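Local coordinates for protein phospholipase C-beta (PLC-beta) (Sepia officinalis, PDB 3QR0) that belongs to the phospholipase C-beta family and combines a PH domain, EF-hand-like regions, a calcium-holding TIM-barrel core of X and Y regions, and a C2 domain, at residues L29-G34 with W119-A124; I39-R44 with W54-K59; R71-A76 with V106-G111; V165-N170 with I208-F213. One frame throughout, in Å; residues are numbered along the deposited sequence.

Interactions 1 and 3 lie within one antiparallel sheet of the PH domain, and interaction 2 packs the loop after strand 51-54 on a strand of the same sheet; interaction 4 lies in the EF-hand-like region. Interactions 1 and 3 are buried backbone ladders. Interaction 1 adds an offset ring stack and bridging waters, while interaction 3 adds arginine side chains held by carbonyl and carboxylate groups. Interaction 2 is partly buried, with apolar side chains packed on one side and waters joining the backbones on the other. Interaction 4 is a small surface contact with a single backbone bond. Strand 26-31 pairs with 39-45, joining interactions 1 and 2; 105-110 pairs with 118-124, joining 1 and 3.

Interaction 1: residues L29-G34 with W119-A124; sequences LKWEEG and WTHLVA
Leu29 and Val123 trade two backbone bonds. Leu29 N gives to Val123 O at 2.9 Å, and Val123 N gives to Leu29 O at 2.8 Å. Further along, Trp31 N reaches His121 O over a longer 3.2 Å. Water completes the polar pairing. One molecule accepts from Lys30 NZ and His121 N and donates to Trp31 O, at 2.7 Å. Lys30 reaches it with an extended chain that bends only at its last torsion (chi4 -63°). A second water accepts from Trp31 NE1 at 2.9 Å, in the plane of the indole, and donates to Leu122 O. The indole nitrogen and a backbone carbonyl are thus satisfied together. Thr120 OG1 bonds to His110 NE2 on the adjacent strand. Glu33 OE2 forms a salt bridge with Lys80. The side chains of Trp31 and His121 lie across each other. His121 CB sits over one indole face, 3.6 Å from the centroid of the five-membered ring of Trp31. The imidazole continues this as an offset stack on the six-membered ring, with planes 21° apart. On the other face of the sheet, Leu122 CD2 packs against Lys30 CB. This antiparallel pairing joins the sheet's first and last strands in chain order, as is characteristic of the PH-domain fold.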
loop_
_atom_site.group_PDB
_atom_site.type_symbol
_atom_site.label_atom_id
_atom_site.label_comp_id
_atom_site.label_asym_id
_atom_site.label_seq_id
_atom_site.Cartn_x
_atom_site.Cartn_y
_atom_site.Cartn_z
ATOM N N LEU A 29 -20.739 17.470 18.190
ATOM C CA LEU A 29 -20.134 18.791 18.293
ATOM C C LEU A 29 -18.754 18.708 17.659
ATOM O O LEU A 29 -17.968 17.827 17.995
ATOM C CB LEU A 29 -20.024 19.264 19.744
ATOM C CG LEU A 29 -21.323 19.683 20.434
ATOM C CD1 LEU A 29 -21.023 20.258 21.824
ATOM C CD2 LEU A 29 -22.124 20.693 19.611
ATOM N N LYS A 30 -18.482 19.615 16.727
ATOM C CA LYS A 30 -17.194 19.668 16.038
ATOM C C LYS A 30 -16.388 20.850 16.561
ATOM O O LYS A 30 -16.921 21.941 16.712
ATOM C CB LYS A 30 -17.423 19.813 14.533
ATOM C CG LYS A 30 -16.164 19.822 13.697
ATOM C CD LYS A 30 -16.492 20.020 12.227
ATOM C CE LYS A 30 -15.284 19.712 11.353
ATOM N NZ LYS A 30 -14.157 20.638 11.638
ATOM N N TRP A 31 -15.102 20.627 16.827
ATOM C CA TRP A 31 -14.211 21.693 17.291
ATOM C C TRP A 31 -12.831 21.563 16.644
ATOM O O TRP A 31 -12.498 20.520 16.081
ATOM C CB TRP A 31 -14.096 21.669 18.818
ATOM C CG TRP A 31 -13.520 20.397 19.359
ATOM C CD1 TRP A 31 -14.184 19.224 19.581
ATOM C CD2 TRP A 31 -12.160 20.167 19.747
ATOM N NE1 TRP A 31 -13.321 18.279 20.074
ATOM C CE2 TRP A 31 -12.073 18.832 20.189
ATOM C CE3 TRP A 31 -11.003 20.958 19.749
ATOM C CZ2 TRP A 31 -10.877 18.268 20.634
ATOM C CZ3 TRP A 31 -9.814 20.400 20.194
ATOM C CH2 TRP A 31 -9.761 19.065 20.633
ATOM N N GLU A 32 -12.046 22.634 16.725
ATOM C CA GLU A 32 -10.708 22.686 16.133
ATOM C C GLU A 32 -9.678 23.126 17.158
ATOM O O GLU A 32 -9.975 23.937 18.026
ATOM C CB GLU A 32 -10.678 23.694 14.988
ATOM C CG GLU A 32 -11.472 23.298 13.768
ATOM C CD GLU A 32 -11.394 24.350 12.673
ATOM O OE1 GLU A 32 -10.387 25.095 12.625
ATOM O OE2 GLU A 32 -12.337 24.427 11.857
ATOM N N GLU A 33 -8.461 22.602 17.040
ATOM C CA GLU A 33 -7.333 23.100 17.826
ATOM C C GLU A 33 -7.016 24.533 17.420
ATOM O O GLU A 33 -7.039 24.864 16.229
ATOM C CB GLU A 33 -6.087 22.239 17.607
ATOM C CG GLU A 33 -6.099 20.907 18.319
ATOM C CD GLU A 33 -4.865 20.077 18.012
ATOM O OE1 GLU A 33 -4.493 19.967 16.823
ATOM O OE2 GLU A 33 -4.266 19.519 18.956
ATOM N N GLY A 34 -6.723 25.375 18.406
ATOM C CA GLY A 34 -6.367 26.773 18.154
ATOM C C GLY A 34 -7.540 27.735 18.035
ATOM O O GLY A 34 -7.352 28.883 17.649
ATOM N N TRP A 119 -6.613 16.776 10.936
ATOM C CA TRP A 119 -7.370 16.183 12.025
ATOM C C TRP A 119 -8.770 16.778 12.113
ATOM O O TRP A 119 -8.962 17.976 11.895
ATOM C CB TRP A 119 -6.630 16.400 13.351
ATOM C CG TRP A 119 -5.291 15.749 13.398
ATOM C CD1 TRP A 119 -4.117 16.244 12.895
ATOM C CD2 TRP A 119 -4.977 14.477 13.971
ATOM N NE1 TRP A 119 -3.094 15.352 13.115
ATOM C CE2 TRP A 119 -3.593 14.259 13.773
ATOM C CE3 TRP A 119 -5.728 13.497 14.632
ATOM C CZ2 TRP A 119 -2.950 13.105 14.210
ATOM C CZ3 TRP A 119 -5.085 12.354 15.078
ATOM C CH2 TRP A 119 -3.707 12.166 14.862
ATOM N N THR A 120 -9.738 15.923 12.439
ATOM C CA THR A 120 -11.114 16.336 12.693
ATOM C C THR A 120 -11.504 15.820 14.079
ATOM O O THR A 120 -11.281 14.645 14.393
ATOM C CB THR A 120 -12.062 15.771 11.614
ATOM O OG1 THR A 120 -11.620 16.201 10.318
ATOM C CG2 THR A 120 -13.499 16.232 11.841
ATOM N N HIS A 121 -12.067 16.701 14.906
ATOM C CA HIS A 121 -12.375 16.377 16.295
ATOM C C HIS A 121 -13.866 16.538 16.561
ATOM O O HIS A 121 -14.451 17.574 16.237
ATOM C CB HIS A 121 -11.596 17.278 17.248
ATOM C CG HIS A 121 -10.121 17.288 17.008
ATOM N ND1 HIS A 121 -9.301 16.238 17.365
ATOM C CD2 HIS A 121 -9.315 18.227 16.459
ATOM C CE1 HIS A 121 -8.051 16.532 17.045
ATOM N NE2 HIS A 121 -8.034 17.732 16.492
ATOM N N LEU A 122 -14.458 15.514 17.171
ATOM C CA LEU A 122 -15.904 15.440 17.367
ATOM C C LEU A 122 -16.244 14.978 18.773
ATOM O O LEU A 122 -15.478 14.224 19.370
ATOM C CB LEU A 122 -16.505 14.444 16.381
ATOM C CG LEU A 122 -16.237 14.709 14.904
ATOM C CD1 LEU A 122 -16.656 13.508 14.063
ATOM C CD2 LEU A 122 -16.962 15.970 14.468
ATOM N N VAL A 123 -17.392 15.434 19.287
ATOM C CA VAL A 123 -17.965 14.910 20.529
ATOM C C VAL A 123 -19.336 14.320 20.201
ATOM O O VAL A 123 -20.213 15.030 19.704
ATOM C CB VAL A 123 -18.121 16.009 21.599
ATOM C CG1 VAL A 123 -18.617 15.411 22.925
ATOM C CG2 VAL A 123 -16.803 16.763 21.800
ATOM N N ALA A 124 -19.506 13.021 20.449
ATOM C CA ALA A 124 -20.794 12.347 20.259
ATOM C C ALA A 124 -21.701 12.616 21.460
ATOM O O ALA A 124 -21.246 13.143 22.469
ATOM C CB ALA A 124 -20.593 10.845 20.079
HETATM O O HOH W 1 -12.382 19.300 13.721
HETATM O O HOH W 2 -12.358 18.695 9.617
HETATM O O HOH W 3 -13.286 15.444 20.468
HETATM O O HOH W 4 -5.699 19.431 14.666
#

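Interaction 2: residues I39-R44 with W54-K59; sequences IEILLR and WKIEGK
Ile41 and Leu43 pack against Trp54, and these three form the tight part of the contact. Ile41 CD1 lies over one face of the indole, 3.7 Å from Trp54 CG. Leu43 runs beside Trp54, pointing the same way, and its CD1 comes to 3.4 Å from Trp54 CE3. Trp54 CG stands between its backbone N and carbonyl carbon (chi1 66°), which carries the indole to the side of Ile41 and Leu43. Ile56 extends the apolar patch. Its CD1 lies in the plane of the indole at the edge and touches both Ile39 CG2 and Ile41 CG2, each at 3.8 Å. The backbone side is looser. No direct hydrogen bond crosses; waters link the two backbones instead. Lys55 O accepts from two of them, one of which also donates to Glu40 O while the other accepts from Leu42 N. A third donates to Leu42 O at 2.6 Å and accepts from Lys55 N. A type II beta turn from Ile56 to Lys59 carries the chain away. Strand 39-45 lies between strands 26-31 and 51-54 in the sheet. Trp54 also touches Lys30 of strand 26-31 and Gln63 and Leu65 of strand 63-66, while Ile41 and Leu43 reach Leu122 of strand 118-124.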
loop_
_atom_site.group_PDB
_atom_site.type_symbol
_atom_site.label_atom_id
_atom_site.label_comp_id
_atom_site.label_asym_id
_atom_site.label_seq_id
_atom_site.Cartn_x
_atom_site.Cartn_y
_atom_site.Cartn_z
ATOM N N ILE A 39 -19.349 23.849 16.779
ATOM C CA ILE A 39 -20.616 23.827 16.058
ATOM C C ILE A 39 -21.199 22.421 16.071
ATOM O O ILE A 39 -20.482 21.439 15.893
ATOM C CB ILE A 39 -20.441 24.307 14.599
ATOM C CG1 ILE A 39 -21.798 24.405 13.890
ATOM C CG2 ILE A 39 -19.509 23.384 13.841
ATOM C CD1 ILE A 39 -21.766 25.252 12.616
ATOM N N GLU A 40 -22.504 22.333 16.289
ATOM C CA GLU A 40 -23.195 21.056 16.210
ATOM C C GLU A 40 -23.452 20.727 14.749
ATOM O O GLU A 40 -23.967 21.562 13.997
ATOM C CB GLU A 40 -24.511 21.096 16.976
ATOM C CG GLU A 40 -25.159 19.722 17.128
ATOM C CD GLU A 40 -26.593 19.810 17.585
ATOM O OE1 GLU A 40 -26.857 20.519 18.573
ATOM O OE2 GLU A 40 -27.453 19.167 16.952
ATOM N N ILE A 41 -23.091 19.509 14.355
ATOM C CA ILE A 41 -23.289 19.052 12.989
ATOM C C ILE A 41 -24.063 17.734 12.956
ATOM O O ILE A 41 -24.075 16.985 13.939
ATOM C CB ILE A 41 -21.943 18.867 12.251
ATOM C CG1 ILE A 41 -21.100 17.758 12.894
ATOM C CG2 ILE A 41 -21.170 20.177 12.235
ATOM C CD1 ILE A 41 -19.992 17.228 12.002
ATOM N N LEU A 42 -24.716 17.474 11.826
ATOM C CA LEU A 42 -25.258 16.154 11.529
ATOM C C LEU A 42 -24.273 15.479 10.581
ATOM O O LEU A 42 -24.195 15.842 9.407
ATOM C CB LEU A 42 -26.638 16.255 10.881
ATOM C CG LEU A 42 -27.286 14.925 10.471
ATOM C CD1 LEU A 42 -27.576 14.071 11.707
ATOM C CD2 LEU A 42 -28.561 15.174 9.657
ATOM N N LEU A 43 -23.508 14.525 11.106
ATOM C CA LEU A 43 -22.514 13.800 10.321
ATOM C C LEU A 43 -23.193 12.608 9.658
ATOM O O LEU A 43 -23.978 11.910 10.293
ATOM C CB LEU A 43 -21.367 13.329 11.223
ATOM C CG LEU A 43 -20.130 12.725 10.549
ATOM C CD1 LEU A 43 -19.467 13.747 9.622
ATOM C CD2 LEU A 43 -19.141 12.229 11.601
ATOM N N ARG A 44 -22.911 12.388 8.379
ATOM C CA ARG A 44 -23.523 11.288 7.637
ATOM C C ARG A 44 -22.497 10.561 6.777
ATOM O O ARG A 44 -21.454 11.123 6.432
ATOM C CB ARG A 44 -24.661 11.807 6.755
ATOM C CG ARG A 44 -25.711 12.624 7.501
ATOM C CD ARG A 44 -26.755 13.170 6.554
ATOM N NE ARG A 44 -27.609 12.109 6.031
ATOM C CZ ARG A 44 -28.504 12.268 5.060
ATOM N NH1 ARG A 44 -28.666 13.457 4.486
ATOM N NH2 ARG A 44 -29.242 11.236 4.662
ATOM N N TRP A 54 -21.155 16.572 6.005
ATOM C CA TRP A 54 -21.940 17.371 6.938
ATOM C C TRP A 54 -22.074 18.799 6.415
ATOM O O TRP A 54 -21.248 19.268 5.621
ATOM C CB TRP A 54 -21.296 17.372 8.331
ATOM C CG TRP A 54 -19.957 18.058 8.389
ATOM C CD1 TRP A 54 -19.712 19.350 8.771
ATOM C CD2 TRP A 54 -18.681 17.492 8.061
ATOM N NE1 TRP A 54 -18.366 19.620 8.701
ATOM C CE2 TRP A 54 -17.710 18.498 8.268
ATOM C CE3 TRP A 54 -18.261 16.231 7.615
ATOM C CZ2 TRP A 54 -16.346 18.285 8.038
ATOM C CZ3 TRP A 54 -16.905 16.022 7.390
ATOM C CH2 TRP A 54 -15.965 17.049 7.604
ATOM N N LYS A 55 -23.122 19.481 6.854
ATOM C CA LYS A 55 -23.356 20.856 6.441
ATOM C C LYS A 55 -23.003 21.802 7.572
ATOM O O LYS A 55 -23.279 21.518 8.737
ATOM C CB LYS A 55 -24.810 21.044 6.011
ATOM C CG LYS A 55 -25.116 20.364 4.688
ATOM C CD LYS A 55 -26.538 20.628 4.213
ATOM C CE LYS A 55 -26.743 20.111 2.794
ATOM N NZ LYS A 55 -26.399 18.664 2.661
ATOM N N ILE A 56 -22.360 22.910 7.217
ATOM C CA ILE A 56 -22.113 24.008 8.137
ATOM C C ILE A 56 -23.041 25.148 7.724
ATOM O O ILE A 56 -23.054 25.567 6.560
ATOM C CB ILE A 56 -20.644 24.474 8.095
ATOM C CG1 ILE A 56 -19.706 23.379 8.621
ATOM C CG2 ILE A 56 -20.464 25.766 8.901
ATOM C CD1 ILE A 56 -19.877 23.064 10.103
ATOM N N GLU A 57 -23.832 25.628 8.676
ATOM C CA GLU A 57 -24.812 26.677 8.412
ATOM C C GLU A 57 -24.111 27.927 7.874
ATOM O O GLU A 57 -23.182 28.432 8.493
ATOM C CB GLU A 57 -25.577 27.009 9.692
ATOM C CG GLU A 57 -26.853 27.796 9.475
ATOM C CD GLU A 57 -27.661 27.956 10.750
ATOM O OE1 GLU A 57 -28.447 28.922 10.836
ATOM O OE2 GLU A 57 -27.514 27.116 11.668
ATOM N N GLY A 58 -24.536 28.394 6.704
ATOM C CA GLY A 58 -23.943 29.576 6.091
ATOM C C GLY A 58 -22.802 29.296 5.128
ATOM O O GLY A 58 -22.348 30.208 4.447
ATOM N N LYS A 59 -22.324 28.054 5.078
ATOM C CA LYS A 59 -21.299 27.654 4.114
ATOM C C LYS A 59 -21.974 27.128 2.856
ATOM O O LYS A 59 -22.883 26.310 2.937
ATOM C CB LYS A 59 -20.382 26.573 4.693
ATOM C CG LYS A 59 -19.513 27.043 5.847
ATOM C CD LYS A 59 -18.213 27.649 5.378
ATOM C CE LYS A 59 -17.155 26.585 5.163
ATOM N NZ LYS A 59 -15.832 27.203 4.900
HETATM O O HOH W 5 -23.673 22.527 11.381
HETATM O O HOH W 6 -25.342 17.442 7.642
HETATM O O HOH W 7 -24.790 19.639 10.040
#

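Interaction 3: residues R71-A76 with V106-G111; sequences RDIRCA and VTICHG
Arg71 and Asp72 both face Cys109 in a classic beta bulge. Cys109 O accepts from two nitrogens, Arg71 N at 2.8 Å and Asp72 N at 3.2 Å. The Arg71 side chain then follows the partner strand outward. Its CB lies 3.5 Å from Cys109 O and also meets Cys109 SG. CG comes near Gly111 N, and the chain bends there (chi2 -67°). NE and NH2 both give to the single atom Gly111 O, each at 3.1 Å. Together they make a side-on grip, and Gly111 O lies in the guanidinium plane; this probably restrains that group's rotation. NH2 also bonds to Ser754. Beyond the bulge the ladder is regular, and Arg74 and Thr107 exchange two backbone bonds. Arg74 uses NE and NH2 side-on to Asp72 OD2. NE meets that oxygen from above the carboxylate plane at 2.8 Å. Cys109 SG lies over one face of the same guanidinium. Arg74 NH2 has a salt bridge to Glu354, and Asp72 OD1 one to Lys406. On the other face of the sheet, Ile73 CG1 packs 3.6 Å from Val106 CG1, and Ile73 CD1 meets Ile108 CG1. Strand 70-75 is outermost in the sheet, next to 105-110. Helix 127-141 packs on the Ile73 and Val106 side, through Ser134, Phe138 and Ala130. Helix 354-361 meets Arg71, Arg74 and Cys109.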
loop_
_atom_site.group_PDB
_atom_site.type_symbol
_atom_site.label_atom_id
_atom_site.label_comp_id
_atom_site.label_asym_id
_atom_site.label_seq_id
_atom_site.Cartn_x
_atom_site.Cartn_y
_atom_site.Cartn_z
ATOM N N ARG A 71 -7.086 7.921 7.695
ATOM C CA ARG A 71 -6.007 7.069 8.198
ATOM C C ARG A 71 -6.386 6.356 9.479
ATOM O O ARG A 71 -6.034 5.196 9.690
ATOM C CB ARG A 71 -4.751 7.914 8.432
ATOM C CG ARG A 71 -4.207 8.565 7.168
ATOM C CD ARG A 71 -3.676 7.539 6.199
ATOM N NE ARG A 71 -3.366 8.107 4.890
ATOM C CZ ARG A 71 -2.754 7.451 3.908
ATOM N NH1 ARG A 71 -2.359 6.194 4.070
ATOM N NH2 ARG A 71 -2.525 8.061 2.755
ATOM N N ASP A 72 -7.096 7.055 10.349
ATOM C CA ASP A 72 -7.565 6.452 11.573
ATOM C C ASP A 72 -8.755 7.226 12.108
ATOM O O ASP A 72 -8.949 8.398 11.781
ATOM C CB ASP A 72 -6.442 6.425 12.615
ATOM C CG ASP A 72 -6.581 5.277 13.611
ATOM O OD1 ASP A 72 -7.591 4.533 13.576
ATOM O OD2 ASP A 72 -5.665 5.120 14.444
ATOM N N ILE A 73 -9.559 6.534 12.905
ATOM C CA ILE A 73 -10.604 7.149 13.692
ATOM C C ILE A 73 -10.554 6.468 15.049
ATOM O O ILE A 73 -10.489 5.237 15.133
ATOM C CB ILE A 73 -12.000 7.054 13.020
ATOM C CG1 ILE A 73 -13.080 7.634 13.937
ATOM C CG2 ILE A 73 -12.320 5.623 12.604
ATOM C CD1 ILE A 73 -14.405 7.882 13.240
ATOM N N ARG A 74 -10.535 7.283 16.102
ATOM C CA ARG A 74 -10.335 6.803 17.470
ATOM C C ARG A 74 -11.401 7.369 18.382
ATOM O O ARG A 74 -11.913 8.457 18.139
ATOM C CB ARG A 74 -8.971 7.253 17.988
ATOM C CG ARG A 74 -7.815 6.721 17.198
ATOM C CD ARG A 74 -6.557 7.538 17.380
ATOM N NE ARG A 74 -5.617 7.212 16.316
ATOM C CZ ARG A 74 -4.494 7.874 16.055
ATOM N NH1 ARG A 74 -4.118 8.906 16.804
ATOM N NH2 ARG A 74 -3.739 7.480 15.039
ATOM N N CYS A 75 -11.723 6.635 19.439
ATOM C CA CYS A 75 -12.703 7.099 20.409
ATOM C C CYS A 75 -12.266 6.777 21.827
ATOM O O CYS A 75 -11.289 6.059 22.040
ATOM C CB CYS A 75 -14.073 6.483 20.124
ATOM S SG CYS A 75 -14.159 4.685 20.360
ATOM N N ALA A 76 -12.996 7.334 22.791
ATOM C CA ALA A 76 -12.750 7.080 24.208
ATOM C C ALA A 76 -11.311 7.435 24.590
ATOM O O ALA A 76 -10.833 8.525 24.256
ATOM C CB ALA A 76 -13.087 5.630 24.551
ATOM N N VAL A 106 -14.439 11.588 19.610
ATOM C CA VAL A 106 -13.998 10.869 18.430
ATOM C C VAL A 106 -13.002 11.754 17.685
ATOM O O VAL A 106 -13.274 12.929 17.448
ATOM C CB VAL A 106 -15.174 10.533 17.490
ATOM C CG1 VAL A 106 -14.661 9.915 16.177
ATOM C CG2 VAL A 106 -16.150 9.599 18.180
ATOM N N THR A 107 -11.856 11.180 17.324
ATOM C CA THR A 107 -10.799 11.897 16.612
ATOM C C THR A 107 -10.522 11.182 15.302
ATOM O O THR A 107 -10.334 9.970 15.289
ATOM C CB THR A 107 -9.495 11.923 17.431
ATOM O OG1 THR A 107 -9.732 12.545 18.693
ATOM C CG2 THR A 107 -8.404 12.683 16.706
ATOM N N ILE A 108 -10.512 11.936 14.208
ATOM C CA ILE A 108 -10.232 11.381 12.891
ATOM C C ILE A 108 -8.949 12.018 12.366
ATOM O O ILE A 108 -8.777 13.235 12.458
ATOM C CB ILE A 108 -11.380 11.663 11.902
ATOM C CG1 ILE A 108 -12.726 11.231 12.490
ATOM C CG2 ILE A 108 -11.135 10.947 10.571
ATOM C CD1 ILE A 108 -13.931 11.607 11.627
ATOM N N CYS A 109 -8.034 11.203 11.846
ATOM C CA CYS A 109 -6.906 11.747 11.094
ATOM C C CYS A 109 -6.944 11.280 9.652
ATOM O O CYS A 109 -7.266 10.125 9.355
ATOM C CB CYS A 109 -5.558 11.429 11.739
ATOM S SG CYS A 109 -5.188 9.708 11.984
ATOM N N HIS A 110 -6.610 12.209 8.767
ATOM C CA HIS A 110 -6.712 12.014 7.335
ATOM C C HIS A 110 -5.562 12.722 6.639
ATOM O O HIS A 110 -5.068 13.756 7.104
ATOM C CB HIS A 110 -8.058 12.532 6.805
ATOM C CG HIS A 110 -8.563 13.756 7.511
ATOM N ND1 HIS A 110 -8.363 15.032 7.029
ATOM C CD2 HIS A 110 -9.262 13.896 8.664
ATOM C CE1 HIS A 110 -8.914 15.905 7.854
ATOM N NE2 HIS A 110 -9.461 15.242 8.858
ATOM N N GLY A 111 -5.135 12.154 5.520
ATOM C CA GLY A 111 -4.107 12.774 4.718
ATOM C C GLY A 111 -3.861 12.002 3.445
ATOM O O GLY A 111 -3.942 10.767 3.428
#

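Interaction 4: residues V165-N170 with I208-F213; sequences VEMEKN and IDLKAF
This is a small surface contact at the end of a two-stranded antiparallel ribbon in the EF-hand-like region. The loop of residues 165-170 leads into strand 171-173, and its partner strand 207-209 leads into the turn of residues 210-213. One hydrogen bond crosses between them. Leu210 N gives to Asn170 O at 3.1 Å with an N-H...O angle of 158°. The bond is fairly straight at the hydrogen, but the donor stands above the carbonyl plane, 39° out of it. Leu210 CB also rests on this oxygen, at 3.6 Å. The closest side-chain packing is apolar. The Met167 side chain crosses that of Leu210 at about a right angle. Met167 SD touches both leucine methyls, lying 3.8 Å from Leu210 CD1 and 3.9 Å from Leu210 CD2. Met167 CG points opposite the backbone N (chi1 -169°), which sends the chain toward Leu210; a bend at chi3 then brings CE against CD2. Residues 208-213 fold back on themselves: Phe213 N bonds to Leu210 O. The ribbon itself is joined by backbone bonding of Ile208 with Ile172, as in paired EF-hand loops. Helix 151-165 runs into residues 165-170, and its Thr163 touches both Leu210 and Phe213. Phe213 also stacks with Trp200, while Ile208 packs on Ile177 of helix 174-181.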
loop_
_atom_site.group_PDB
_atom_site.type_symbol
_atom_site.label_atom_id
_atom_site.label_comp_id
_atom_site.label_asym_id
_atom_site.label_seq_id
_atom_site.Cartn_x
_atom_site.Cartn_y
_atom_site.Cartn_z
ATOM N N VAL A 165 -23.806 14.137 -1.118
ATOM C CA VAL A 165 -23.062 15.283 -0.582
ATOM C C VAL A 165 -23.488 16.599 -1.228
ATOM O O VAL A 165 -23.762 17.580 -0.531
ATOM C CB VAL A 165 -21.540 15.125 -0.778
ATOM C CG1 VAL A 165 -20.800 16.328 -0.194
ATOM C CG2 VAL A 165 -21.049 13.832 -0.149
ATOM N N GLU A 166 -23.543 16.613 -2.557
ATOM C CA GLU A 166 -23.782 17.843 -3.321
ATOM C C GLU A 166 -25.252 18.125 -3.609
ATOM O O GLU A 166 -25.581 19.190 -4.133
ATOM C CB GLU A 166 -23.034 17.791 -4.655
ATOM C CG GLU A 166 -21.545 17.506 -4.533
ATOM C CD GLU A 166 -20.806 18.554 -3.723
ATOM O OE1 GLU A 166 -21.229 19.729 -3.737
ATOM O OE2 GLU A 166 -19.797 18.198 -3.080
ATOM N N MET A 167 -26.132 17.185 -3.278
ATOM C CA MET A 167 -27.544 17.322 -3.623
ATOM C C MET A 167 -28.212 18.403 -2.775
ATOM O O MET A 167 -27.990 18.482 -1.564
ATOM C CB MET A 167 -28.277 15.988 -3.469
ATOM C CG MET A 167 -29.676 16.001 -4.065
ATOM S SD MET A 167 -30.296 14.358 -4.454
ATOM C CE MET A 167 -30.639 13.718 -2.812
ATOM N N GLU A 168 -29.025 19.228 -3.434
ATOM C CA GLU A 168 -29.697 20.367 -2.806
ATOM C C GLU A 168 -31.184 20.331 -3.141
ATOM O O GLU A 168 -31.580 20.686 -4.253
ATOM C CB GLU A 168 -29.077 21.679 -3.309
ATOM C CG GLU A 168 -29.741 22.961 -2.787
ATOM C CD GLU A 168 -29.089 24.230 -3.326
ATOM O OE1 GLU A 168 -28.264 24.135 -4.269
ATOM O OE2 GLU A 168 -29.406 25.327 -2.809
ATOM N N LYS A 169 -31.994 19.894 -2.177
ATOM C CA LYS A 169 -33.451 19.818 -2.329
ATOM C C LYS A 169 -33.827 18.909 -3.499
ATOM O O LYS A 169 -34.498 19.328 -4.444
ATOM C CB LYS A 169 -34.056 21.222 -2.481
ATOM C CG LYS A 169 -33.490 22.221 -1.477
ATOM C CD LYS A 169 -34.433 23.375 -1.189
ATOM C CE LYS A 169 -33.851 24.301 -0.124
ATOM N NZ LYS A 169 -34.899 25.121 0.542
ATOM N N ASN A 170 -33.366 17.663 -3.412
ATOM C CA ASN A 170 -33.579 16.646 -4.443
ATOM C C ASN A 170 -33.155 17.085 -5.851
ATOM O O ASN A 170 -33.752 16.672 -6.847
ATOM C CB ASN A 170 -35.043 16.177 -4.432
ATOM C CG ASN A 170 -35.431 15.504 -3.123
ATOM O OD1 ASN A 170 -34.643 14.763 -2.532
ATOM N ND2 ASN A 170 -36.656 15.754 -2.670
ATOM N N ILE A 208 -30.216 19.517 -11.853
ATOM C CA ILE A 208 -30.897 18.349 -12.409
ATOM C C ILE A 208 -31.707 17.638 -11.327
ATOM O O ILE A 208 -31.231 17.468 -10.208
ATOM C CB ILE A 208 -29.889 17.342 -13.006
ATOM C CG1 ILE A 208 -28.926 18.046 -13.967
ATOM C CG2 ILE A 208 -30.625 16.210 -13.715
ATOM C CD1 ILE A 208 -27.888 17.126 -14.569
ATOM N N ASP A 209 -32.924 17.218 -11.666
ATOM C CA ASP A 209 -33.775 16.493 -10.724
ATOM C C ASP A 209 -33.188 15.118 -10.415
ATOM O O ASP A 209 -32.666 14.444 -11.308
ATOM C CB ASP A 209 -35.196 16.323 -11.283
ATOM C CG ASP A 209 -35.961 17.635 -11.371
ATOM O OD1 ASP A 209 -37.038 17.647 -12.001
ATOM O OD2 ASP A 209 -35.497 18.653 -10.817
ATOM N N LEU A 210 -33.281 14.707 -9.151
ATOM C CA LEU A 210 -32.816 13.388 -8.721
ATOM C C LEU A 210 -33.455 12.274 -9.542
ATOM O O LEU A 210 -32.790 11.295 -9.880
ATOM C CB LEU A 210 -33.116 13.162 -7.234
ATOM C CG LEU A 210 -32.674 11.815 -6.641
ATOM C CD1 LEU A 210 -31.173 11.595 -6.838
ATOM C CD2 LEU A 210 -33.034 11.735 -5.172
ATOM N N LYS A 211 -34.741 12.437 -9.857
ATOM C CA LYS A 211 -35.490 11.469 -10.668
ATOM C C LYS A 211 -34.798 11.197 -12.000
ATOM O O LYS A 211 -34.646 10.043 -12.399
ATOM C CB LYS A 211 -36.911 11.976 -10.942
ATOM C CG LYS A 211 -37.795 12.088 -9.709
ATOM C CD LYS A 211 -38.961 13.040 -9.941
ATOM C CE LYS A 211 -39.725 13.292 -8.651
ATOM N NZ LYS A 211 -40.901 14.183 -8.854
ATOM N N ALA A 212 -34.382 12.266 -12.677
ATOM C CA ALA A 212 -33.736 12.164 -13.989
ATOM C C ALA A 212 -32.251 11.803 -13.896
ATOM O O ALA A 212 -31.622 11.504 -14.911
ATOM C CB ALA A 212 -33.904 13.471 -14.759
ATOM N N PHE A 213 -31.700 11.832 -12.683
ATOM C CA PHE A 213 -30.270 11.624 -12.460
ATOM C C PHE A 213 -29.991 10.201 -11.959
ATOM O O PHE A 213 -29.550 10.000 -10.829
ATOM C CB PHE A 213 -29.758 12.671 -11.466
ATOM C CG PHE A 213 -28.274 12.908 -11.529
ATOM C CD1 PHE A 213 -27.733 13.746 -12.496
ATOM C CD2 PHE A 213 -27.421 12.318 -10.609
ATOM C CE1 PHE A 213 -26.363 13.982 -12.549
ATOM C CE2 PHE A 213 -26.051 12.546 -10.661
ATOM C CZ PHE A 213 -25.525 13.382 -11.632
#